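Local coordinates for peptidoglycan D,D-transpeptidase PbpA (PDB 3UPN), which probably cross-links peptidoglycan strands in the mycobacterial cell wall as a penicillin-binding D,D-transpeptidase and takes part in the control of cell length, at residues T194-T199 with S252-F257; S394-A399 with A412-F417. All blocks are in the same frame, centred on the assembly; numbering follows the deposited sequence.

Contacts 1 and 2 bring together the three short motifs, far apart in the chain, that make up a penicillin-binding active site. Contact 1 joins the SxxK helix to the SxN loop; contact 2 pairs the KTG strand with its hairpin neighbour. Their centres lie about 12 Å apart, and they meet directly where Ser252 OG and Lys395 NZ approach to 2.8 Å, a probable hydrogen bond. Beside this polar link, Thr194 CG2 lies 3.5 Å from Trp413 CB, packing the 3-10 turn that leads into the helix against strand 411-418. Both contacts touch IM2, the ring-opened carbapenem, and both lie close to Ser193, the residue that by similarity forms the acyl ester.

Contact 1: T194-T199 with S252-F257; sequences TFKVIT and SCNTAF. With IM2 ((5R)-5-[(1S,2R)-1-formyl-2-hydroxypropyl]-3-[(2-{[(E)-iminomethyl]amino}ethyl)sulfanyl]-4,5-dihydro-1H-pyrrole-2-carbox ylic acid), chain C.
Lys196 of the SxxK motif reaches across to Ser252 and Asn254 of the SxN motif, joining two of the three signature elements of a penicillin-binding active site. Its chain runs extended beyond CG and brings NZ among oxygen atoms of residues 252-254. Lys196 NZ lies 2.9 Å from Asn254 OD1, in the plane of that carbonyl. A second bond, 3.2 Å long, joins Lys196 NZ to Ser252 OG, and a weak third goes to the backbone O of Cys253. The gripped amine is thereby fixed in place, and so is the amide, whose other end, ND2, turns to the ligand and makes a weak bond with IM2 O62. Ser252 OG receives a weak bond from IM2 N4 at 3.0 Å, while its strongest partner is Lys395.

Behind the polar end, the methylenes of Lys196 lie over one face of Phe257. Lys196 CG sits 4.0 Å from the Phe257 ring centroid and 14° off the normal, a CH-pi contact, and Thr199 CG2 comes to the ring edge. Phe257 CG lies beside its backbone N (chi1 -80°), which brings the ring from helix 255-264 under the lysine. Cys253 is further tied to Cys237 by a disulfide. Such a lysine, shared between the serine and asparagine of SxN beside Ser193, the probable nucleophile, is a hallmark of the penicillin-recognising transpeptidase fold.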
ATOM      1  N   THR A 194      -5.950 -12.347  -4.516  1.00 38.97           N
ATOM      2  CA  THR A 194      -4.543 -12.096  -4.137  1.00 37.24           C
ATOM      3  C   THR A 194      -4.103 -12.925  -2.925  1.00 36.15           C
ATOM      4  O   THR A 194      -2.927 -13.252  -2.783  1.00 35.30           O
ATOM      5  CB  THR A 194      -4.239 -10.597  -3.885  1.00 37.11           C
ATOM      6  OG1 THR A 194      -5.037 -10.110  -2.793  1.00 36.53           O
ATOM      7  CG2 THR A 194      -4.495  -9.772  -5.146  1.00 35.81           C
ATOM      8  N   PHE A 195      -5.062 -13.266  -2.071  1.00 35.95           N
ATOM      9  CA  PHE A 195      -4.799 -14.043  -0.878  1.00 36.75           C
ATOM     10  C   PHE A 195      -4.470 -15.518  -1.156  1.00 37.15           C
ATOM     11  O   PHE A 195      -4.124 -16.241  -0.246  1.00 37.10           O
ATOM     12  CB  PHE A 195      -5.958 -13.931   0.114  1.00 37.31           C
ATOM     13  CG  PHE A 195      -5.574 -14.252   1.541  1.00 38.98           C
ATOM     14  CD1 PHE A 195      -4.846 -13.341   2.306  1.00 39.39           C
ATOM     15  CD2 PHE A 195      -5.927 -15.468   2.113  1.00 41.29           C
ATOM     16  CE1 PHE A 195      -4.489 -13.642   3.622  1.00 39.17           C
ATOM     17  CE2 PHE A 195      -5.572 -15.775   3.433  1.00 41.50           C
ATOM     18  CZ  PHE A 195      -4.861 -14.855   4.182  1.00 39.86           C
ATOM     19  N   LYS A 196      -4.577 -15.952  -2.412  1.00 37.50           N
ATOM     20  CA  LYS A 196      -4.173 -17.298  -2.786  1.00 37.66           C
ATOM     21  C   LYS A 196      -2.665 -17.425  -2.654  1.00 37.66           C
ATOM     22  O   LYS A 196      -2.154 -18.517  -2.453  1.00 37.54           O
ATOM     23  CB  LYS A 196      -4.651 -17.657  -4.196  1.00 37.70           C
ATOM     24  CG  LYS A 196      -6.166 -17.872  -4.262  1.00 38.59           C
ATOM     25  CD  LYS A 196      -6.677 -17.912  -5.681  1.00 39.00           C
ATOM     26  CE  LYS A 196      -8.176 -18.102  -5.685  1.00 41.21           C
ATOM     27  NZ  LYS A 196      -8.678 -18.285  -7.066  1.00 42.71           N
ATOM     28  N   VAL A 197      -1.959 -16.301  -2.748  1.00 37.41           N
ATOM     29  CA  VAL A 197      -0.531 -16.272  -2.450  1.00 37.42           C
ATOM     30  C   VAL A 197      -0.273 -16.827  -1.041  1.00 37.67           C
ATOM     31  O   VAL A 197       0.662 -17.601  -0.840  1.00 37.80           O
ATOM     32  CB  VAL A 197       0.048 -14.852  -2.602  1.00 37.26           C
ATOM     33  CG1 VAL A 197       1.494 -14.792  -2.135  1.00 37.67           C
ATOM     34  CG2 VAL A 197      -0.039 -14.412  -4.044  1.00 38.08           C
ATOM     35  N   ILE A 198      -1.125 -16.460  -0.084  1.00 37.24           N
ATOM     36  CA  ILE A 198      -0.968 -16.912   1.302  1.00 37.84           C
ATOM     37  C   ILE A 198      -1.409 -18.368   1.520  1.00 38.16           C
ATOM     38  O   ILE A 198      -0.729 -19.134   2.201  1.00 37.94           O
ATOM     39  CB  ILE A 198      -1.691 -15.974   2.301  1.00 37.86           C
ATOM     40  CG1 ILE A 198      -1.196 -14.517   2.123  1.00 38.46           C
ATOM     41  CG2 ILE A 198      -1.496 -16.460   3.748  1.00 37.16           C
ATOM     42  CD1 ILE A 198       0.300 -14.315   2.462  1.00 36.92           C
ATOM     43  N   THR A 199      -2.559 -18.727   0.959  1.00 38.35           N
ATOM     44  CA  THR A 199      -3.031 -20.114   0.971  1.00 38.59           C
ATOM     45  C   THR A 199      -2.006 -21.036   0.293  1.00 38.28           C
ATOM     46  O   THR A 199      -1.709 -22.115   0.806  1.00 39.75           O
ATOM     47  CB  THR A 199      -4.428 -20.201   0.324  1.00 39.15           C
ATOM     48  OG1 THR A 199      -5.255 -19.163   0.872  1.00 38.33           O
ATOM     49  CG2 THR A 199      -5.071 -21.554   0.592  1.00 39.73           C
ATOM     50  N   SER A 252      -6.260 -18.996 -11.425  1.00 52.04           N
ATOM     51  CA  SER A 252      -7.021 -18.476 -10.284  1.00 52.43           C
ATOM     52  C   SER A 252      -8.365 -19.174 -10.078  1.00 53.45           C
ATOM     53  O   SER A 252      -9.395 -18.517  -9.921  1.00 53.97           O
ATOM     54  CB  SER A 252      -7.216 -16.961 -10.417  1.00 52.29           C
ATOM     55  OG  SER A 252      -7.291 -16.342  -9.143  1.00 52.53           O
ATOM     56  N   CYS A 253      -8.346 -20.504 -10.081  1.00 53.99           N
ATOM     57  CA  CYS A 253      -9.536 -21.314  -9.800  1.00 55.15           C
ATOM     58  C   CYS A 253      -9.853 -21.283  -8.315  1.00 53.54           C
ATOM     59  O   CYS A 253      -8.947 -21.266  -7.491  1.00 53.17           O
ATOM     60  CB  CYS A 253      -9.334 -22.750 -10.295  1.00 56.13           C
ATOM     61  SG  CYS A 253      -8.793 -22.729 -12.011  1.00 62.30           S
ATOM     62  N   ASN A 254     -11.137 -21.259  -7.980  1.00 52.81           N
ATOM     63  CA  ASN A 254     -11.558 -21.066  -6.596  1.00 51.57           C
ATOM     64  C   ASN A 254     -11.713 -22.346  -5.815  1.00 50.47           C
ATOM     65  O   ASN A 254     -11.202 -22.440  -4.703  1.00 50.06           O
ATOM     66  CB  ASN A 254     -12.861 -20.275  -6.517  1.00 52.38           C
ATOM     67  CG  ASN A 254     -12.644 -18.779  -6.589  1.00 53.07           C
ATOM     68  OD1 ASN A 254     -11.511 -18.292  -6.573  1.00 52.71           O
ATOM     69  ND2 ASN A 254     -13.739 -18.038  -6.667  1.00 54.40           N
ATOM     70  N   THR A 255     -12.429 -23.309  -6.398  1.00 49.73           N
ATOM     71  CA  THR A 255     -12.746 -24.583  -5.751  1.00 48.83           C
ATOM     72  C   THR A 255     -11.482 -25.347  -5.363  1.00 47.21           C
ATOM     73  O   THR A 255     -11.436 -25.995  -4.319  1.00 47.11           O
ATOM     74  CB  THR A 255     -13.624 -25.503  -6.650  1.00 49.68           C
ATOM     75  OG1 THR A 255     -12.912 -25.820  -7.857  1.00 49.45           O
ATOM     76  CG2 THR A 255     -14.958 -24.838  -6.985  1.00 50.75           C
ATOM     77  N   ALA A 256     -10.470 -25.275  -6.222  1.00 45.80           N
ATOM     78  CA  ALA A 256      -9.192 -25.920  -5.957  1.00 44.59           C
ATOM     79  C   ALA A 256      -8.584 -25.377  -4.669  1.00 43.77           C
ATOM     80  O   ALA A 256      -8.017 -26.137  -3.892  1.00 43.40           O
ATOM     81  CB  ALA A 256      -8.237 -25.727  -7.137  1.00 43.86           C
ATOM     82  N   PHE A 257      -8.722 -24.058  -4.453  1.00 43.48           N
ATOM     83  CA  PHE A 257      -8.157 -23.372  -3.287  1.00 42.79           C
ATOM     84  C   PHE A 257      -8.981 -23.478  -2.012  1.00 43.62           C
ATOM     85  O   PHE A 257      -8.424 -23.541  -0.905  1.00 43.35           O
ATOM     86  CB  PHE A 257      -7.820 -21.922  -3.619  1.00 41.91           C
ATOM     87  CG  PHE A 257      -6.531 -21.786  -4.344  1.00 41.38           C
ATOM     88  CD1 PHE A 257      -5.340 -21.725  -3.642  1.00 38.08           C
ATOM     89  CD2 PHE A 257      -6.496 -21.783  -5.737  1.00 42.05           C
ATOM     90  CE1 PHE A 257      -4.132 -21.646  -4.306  1.00 38.82           C
ATOM     91  CE2 PHE A 257      -5.280 -21.681  -6.412  1.00 42.34           C
ATOM     92  CZ  PHE A 257      -4.091 -21.618  -5.683  1.00 39.94           C
TER
HETATM   93  C7  IM2 C 800     -10.398 -14.055  -7.249  1.00 56.87           C
HETATM   94  C2  IM2 C 800     -10.450 -13.178 -11.432  1.00 67.49           C
HETATM   95  C6  IM2 C 800     -11.401 -14.054  -8.412  1.00 60.44           C
HETATM   96  C5  IM2 C 800     -10.969 -14.743  -9.725  1.00 63.48           C
HETATM   97  C3  IM2 C 800      -9.309 -13.715 -11.008  1.00 67.16           C
HETATM   98  O7  IM2 C 800     -10.782 -13.637  -6.164  1.00 58.92           O
HETATM   99  C61 IM2 C 800     -12.812 -14.485  -7.936  1.00 60.96           C
HETATM  100  O62 IM2 C 800     -12.861 -14.797  -6.535  1.00 60.68           O
HETATM  101  C62 IM2 C 800     -13.427 -15.649  -8.715  1.00 62.28           C
HETATM  102  N4  IM2 C 800      -9.546 -14.492  -9.962  1.00 65.38           N
HETATM  103  C31 IM2 C 800      -7.966 -13.549 -11.552  1.00 68.38           C
HETATM  104  O31 IM2 C 800      -7.560 -14.311 -12.466  1.00 68.95           O
HETATM  105  O32 IM2 C 800      -7.252 -12.638 -11.082  1.00 69.46           O
HETATM  106  S21 IM2 C 800     -10.641 -11.761 -12.317  1.00 69.76           S
HETATM  107  C22 IM2 C 800      -9.792 -11.825 -13.871  1.00 68.88           C
HETATM  108  C23 IM2 C 800      -8.766 -10.694 -13.963  1.00 68.93           C
HETATM  109  N24 IM2 C 800      -7.859 -11.053 -15.051  1.00 68.89           N
HETATM  110  C25 IM2 C 800      -6.809 -10.445 -15.203  1.00 67.77           C
HETATM  111  N26 IM2 C 800      -5.897  -9.650 -15.393  1.00 66.49           N
HETATM  112  C1  IM2 C 800     -11.597 -14.007 -10.923  1.00 65.49           C

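Contact 2: S394-A399 with A412-F417; sequences SKTGTA and AWYIAF. With IM2 ((5R)-5-[(1S,2R)-1-formyl-2-hydroxypropyl]-3-[(2-{[(E)-iminomethyl]amino}ethyl)sulfanyl]-4,5-dihydro-1H-pyrrole-2-carbox ylic acid), chain C.
Lys395, Thr396 and Gly397 form the KTG motif, carried on an outermost strand of the five-stranded antiparallel sheet and paired with strand 411-418 in a beta hairpin. Two hydrogen-bonded pairs set the register. Lys395 and Ile415 exchange nearly straight bonds, the shorter from Lys395 N to Ile415 O at 2.9 Å. Gly397 and Trp413 form the other, less evenly: Trp413 N meets Gly397 O at 173°, whereas Gly397 N comes from above the plane of the Trp413 carbonyl and bends to 138°.

On the face bearing Ser394 and Thr396, the Tyr414 ring touches both. Its CG stands opposite the backbone N (chi1 -179°), laying the ring along the neighbouring strand, where Thr396 CG2 meets its edge in plane, 3.5 Å from Tyr414 CD1. Ser394 CB packs 3.6 Å from Ala416 CB, and the hydroxyls of Ser394 and Tyr414 share Glu378 as partner. The other face carries Lys395, which doubles back, bent at chi2 and chi4, until Lys395 NZ, also bonded to Ser252, reaches Thr396 O at 3.0 Å. Thr396 then turns its hydroxyl to the inhibitor: Thr396 OG1 donates a short hydrogen bond of 2.5 Å to carboxylate oxygen O32 of IM2.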
ATOM      1  N   SER A 394       3.258 -11.523 -10.708  1.00 39.47           N
ATOM      2  CA  SER A 394       2.054 -10.890 -10.189  1.00 38.68           C
ATOM      3  C   SER A 394       0.949 -11.841  -9.756  1.00 38.47           C
ATOM      4  O   SER A 394       0.977 -13.036 -10.061  1.00 38.58           O
ATOM      5  CB  SER A 394       1.496  -9.869 -11.188  1.00 39.10           C
ATOM      6  OG  SER A 394       0.895 -10.479 -12.312  1.00 40.20           O
ATOM      7  N   LYS A 395      -0.001 -11.282  -9.010  1.00 37.41           N
ATOM      8  CA  LYS A 395      -1.293 -11.891  -8.758  1.00 37.42           C
ATOM      9  C   LYS A 395      -2.397 -10.826  -8.888  1.00 38.30           C
ATOM     10  O   LYS A 395      -2.449  -9.868  -8.104  1.00 36.81           O
ATOM     11  CB  LYS A 395      -1.340 -12.553  -7.385  1.00 36.74           C
ATOM     12  CG  LYS A 395      -2.590 -13.389  -7.131  1.00 37.45           C
ATOM     13  CD  LYS A 395      -2.587 -14.676  -7.959  1.00 38.79           C
ATOM     14  CE  LYS A 395      -3.895 -15.443  -7.849  1.00 39.36           C
ATOM     15  NZ  LYS A 395      -4.923 -14.922  -8.803  1.00 39.56           N
ATOM     16  N   THR A 396      -3.252 -11.002  -9.895  1.00 38.87           N
ATOM     17  CA  THR A 396      -4.459 -10.207 -10.072  1.00 40.90           C
ATOM     18  C   THR A 396      -5.585 -10.817  -9.240  1.00 41.32           C
ATOM     19  O   THR A 396      -5.475 -11.949  -8.775  1.00 41.74           O
ATOM     20  CB  THR A 396      -4.916 -10.180 -11.552  1.00 41.64           C
ATOM     21  OG1 THR A 396      -5.186 -11.517 -11.984  1.00 44.51           O
ATOM     22  CG2 THR A 396      -3.847  -9.598 -12.454  1.00 42.13           C
ATOM     23  N   GLY A 397      -6.671 -10.079  -9.060  1.00 41.66           N
ATOM     24  CA  GLY A 397      -7.825 -10.617  -8.363  1.00 42.59           C
ATOM     25  C   GLY A 397      -8.979  -9.652  -8.165  1.00 43.51           C
ATOM     26  O   GLY A 397      -8.843  -8.448  -8.388  1.00 42.90           O
ATOM     27  N   THR A 398     -10.114 -10.203  -7.743  1.00 44.76           N
ATOM     28  CA  THR A 398     -11.288  -9.422  -7.361  1.00 46.70           C
ATOM     29  C   THR A 398     -11.648  -9.764  -5.922  1.00 47.53           C
ATOM     30  O   THR A 398     -11.188 -10.778  -5.384  1.00 47.14           O
ATOM     31  CB  THR A 398     -12.514  -9.683  -8.289  1.00 47.63           C
ATOM     32  OG1 THR A 398     -12.966 -11.039  -8.134  1.00 48.31           O
ATOM     33  CG2 THR A 398     -12.158  -9.425  -9.746  1.00 47.40           C
ATOM     34  N   ALA A 399     -12.458  -8.916  -5.300  1.00 49.07           N
ATOM     35  CA  ALA A 399     -12.884  -9.121  -3.921  1.00 50.62           C
ATOM     36  C   ALA A 399     -14.276  -8.557  -3.685  1.00 52.82           C
ATOM     37  O   ALA A 399     -14.542  -7.392  -3.983  1.00 52.74           O
ATOM     38  CB  ALA A 399     -11.895  -8.489  -2.966  1.00 49.38           C
ATOM     39  N   ALA A 412     -11.006  -4.371  -7.345  1.00 38.21           N
ATOM     40  CA  ALA A 412     -10.001  -4.909  -8.261  1.00 37.63           C
ATOM     41  C   ALA A 412      -8.609  -4.774  -7.649  1.00 36.23           C
ATOM     42  O   ALA A 412      -8.187  -3.666  -7.316  1.00 36.13           O
ATOM     43  CB  ALA A 412     -10.054  -4.176  -9.591  1.00 38.02           C
ATOM     44  N   TRP A 413      -7.897  -5.888  -7.520  1.00 34.40           N
ATOM     45  CA  TRP A 413      -6.535  -5.885  -6.955  1.00 33.09           C
ATOM     46  C   TRP A 413      -5.488  -6.311  -7.977  1.00 32.78           C
ATOM     47  O   TRP A 413      -5.776  -7.094  -8.871  1.00 33.14           O
ATOM     48  CB  TRP A 413      -6.417  -6.890  -5.815  1.00 32.00           C
ATOM     49  CG  TRP A 413      -7.002  -6.553  -4.480  1.00 30.56           C
ATOM     50  CD1 TRP A 413      -8.179  -6.999  -3.980  1.00 31.16           C
ATOM     51  CD2 TRP A 413      -6.375  -5.793  -3.422  1.00 30.96           C
ATOM     52  NE1 TRP A 413      -8.352  -6.545  -2.684  1.00 32.22           N
ATOM     53  CE2 TRP A 413      -7.259  -5.804  -2.320  1.00 30.54           C
ATOM     54  CE3 TRP A 413      -5.157  -5.093  -3.309  1.00 29.76           C
ATOM     55  CZ2 TRP A 413      -6.970  -5.146  -1.106  1.00 30.21           C
ATOM     56  CZ3 TRP A 413      -4.868  -4.450  -2.111  1.00 30.69           C
ATOM     57  CH2 TRP A 413      -5.779  -4.478  -1.020  1.00 29.87           C
ATOM     58  N   TYR A 414      -4.272  -5.796  -7.819  1.00 32.23           N
ATOM     59  CA  TYR A 414      -3.081  -6.297  -8.519  1.00 31.57           C
ATOM     60  C   TYR A 414      -1.901  -6.113  -7.565  1.00 31.19           C
ATOM     61  O   TYR A 414      -1.669  -5.013  -7.057  1.00 29.44           O
ATOM     62  CB  TYR A 414      -2.849  -5.500  -9.779  1.00 31.84           C
ATOM     63  CG  TYR A 414      -1.679  -5.902 -10.643  1.00 32.44           C
ATOM     64  CD1 TYR A 414      -1.716  -7.081 -11.417  1.00 33.23           C
ATOM     65  CD2 TYR A 414      -0.565  -5.079 -10.755  1.00 32.26           C
ATOM     66  CE1 TYR A 414      -0.665  -7.428 -12.250  1.00 32.89           C
ATOM     67  CE2 TYR A 414       0.512  -5.426 -11.587  1.00 33.76           C
ATOM     68  CZ  TYR A 414       0.446  -6.600 -12.336  1.00 34.66           C
ATOM     69  OH  TYR A 414       1.502  -6.950 -13.164  1.00 35.63           O
ATOM     70  N   ILE A 415      -1.195  -7.200  -7.280  1.00 31.00           N
ATOM     71  CA  ILE A 415       0.068  -7.133  -6.532  1.00 31.24           C
ATOM     72  C   ILE A 415       1.159  -7.697  -7.435  1.00 32.28           C
ATOM     73  O   ILE A 415       0.934  -8.664  -8.182  1.00 32.48           O
ATOM     74  CB  ILE A 415      -0.011  -7.878  -5.169  1.00 30.92           C
ATOM     75  CG1 ILE A 415      -0.242  -9.397  -5.349  1.00 31.17           C
ATOM     76  CG2 ILE A 415      -1.102  -7.244  -4.281  1.00 30.49           C
ATOM     77  CD1 ILE A 415      -0.171 -10.173  -4.055  1.00 31.99           C
ATOM     78  N   ALA A 416       2.330  -7.084  -7.404  1.00 32.59           N
ATOM     79  CA  ALA A 416       3.376  -7.493  -8.313  1.00 33.87           C
ATOM     80  C   ALA A 416       4.756  -7.052  -7.869  1.00 34.00           C
ATOM     81  O   ALA A 416       4.896  -6.163  -7.029  1.00 33.88           O
ATOM     82  CB  ALA A 416       3.079  -6.972  -9.714  1.00 34.39           C
ATOM     83  N   PHE A 417       5.769  -7.701  -8.431  1.00 34.93           N
ATOM     84  CA  PHE A 417       7.149  -7.252  -8.299  1.00 35.73           C
ATOM     85  C   PHE A 417       7.929  -7.470  -9.592  1.00 37.26           C
ATOM     86  O   PHE A 417       7.548  -8.298 -10.407  1.00 37.71           O
ATOM     87  CB  PHE A 417       7.833  -7.856  -7.065  1.00 35.34           C
ATOM     88  CG  PHE A 417       7.947  -9.369  -7.071  1.00 34.97           C
ATOM     89  CD1 PHE A 417       9.055  -9.995  -7.639  1.00 36.14           C
ATOM     90  CD2 PHE A 417       6.970 -10.155  -6.471  1.00 33.45           C
ATOM     91  CE1 PHE A 417       9.180 -11.394  -7.629  1.00 37.55           C
ATOM     92  CE2 PHE A 417       7.079 -11.549  -6.453  1.00 35.66           C
ATOM     93  CZ  PHE A 417       8.190 -12.167  -7.028  1.00 36.02           C
TER
HETATM   94  C7  IM2 C 800     -10.398 -14.055  -7.249  1.00 56.87           C
HETATM   95  C2  IM2 C 800     -10.450 -13.178 -11.432  1.00 67.49           C
HETATM   96  C6  IM2 C 800     -11.401 -14.054  -8.412  1.00 60.44           C
HETATM   97  C5  IM2 C 800     -10.969 -14.743  -9.725  1.00 63.48           C
HETATM   98  C3  IM2 C 800      -9.309 -13.715 -11.008  1.00 67.16           C
HETATM   99  O7  IM2 C 800     -10.782 -13.637  -6.164  1.00 58.92           O
HETATM  100  C61 IM2 C 800     -12.812 -14.485  -7.936  1.00 60.96           C
HETATM  101  O62 IM2 C 800     -12.861 -14.797  -6.535  1.00 60.68           O
HETATM  102  C62 IM2 C 800     -13.427 -15.649  -8.715  1.00 62.28           C
HETATM  103  N4  IM2 C 800      -9.546 -14.492  -9.962  1.00 65.38           N
HETATM  104  C31 IM2 C 800      -7.966 -13.549 -11.552  1.00 68.38           C
HETATM  105  O31 IM2 C 800      -7.560 -14.311 -12.466  1.00 68.95           O
HETATM  106  O32 IM2 C 800      -7.252 -12.638 -11.082  1.00 69.46           O
HETATM  107  S21 IM2 C 800     -10.641 -11.761 -12.317  1.00 69.76           S
HETATM  108  C22 IM2 C 800      -9.792 -11.825 -13.871  1.00 68.88           C
HETATM  109  C23 IM2 C 800      -8.766 -10.694 -13.963  1.00 68.93           C
HETATM  110  N24 IM2 C 800      -7.859 -11.053 -15.051  1.00 68.89           N
HETATM  111  C25 IM2 C 800      -6.809 -10.445 -15.203  1.00 67.77           C
HETATM  112  N26 IM2 C 800      -5.897  -9.650 -15.393  1.00 66.49           N
HETATM  113  C1  IM2 C 800     -11.597 -14.007 -10.923  1.00 65.49           C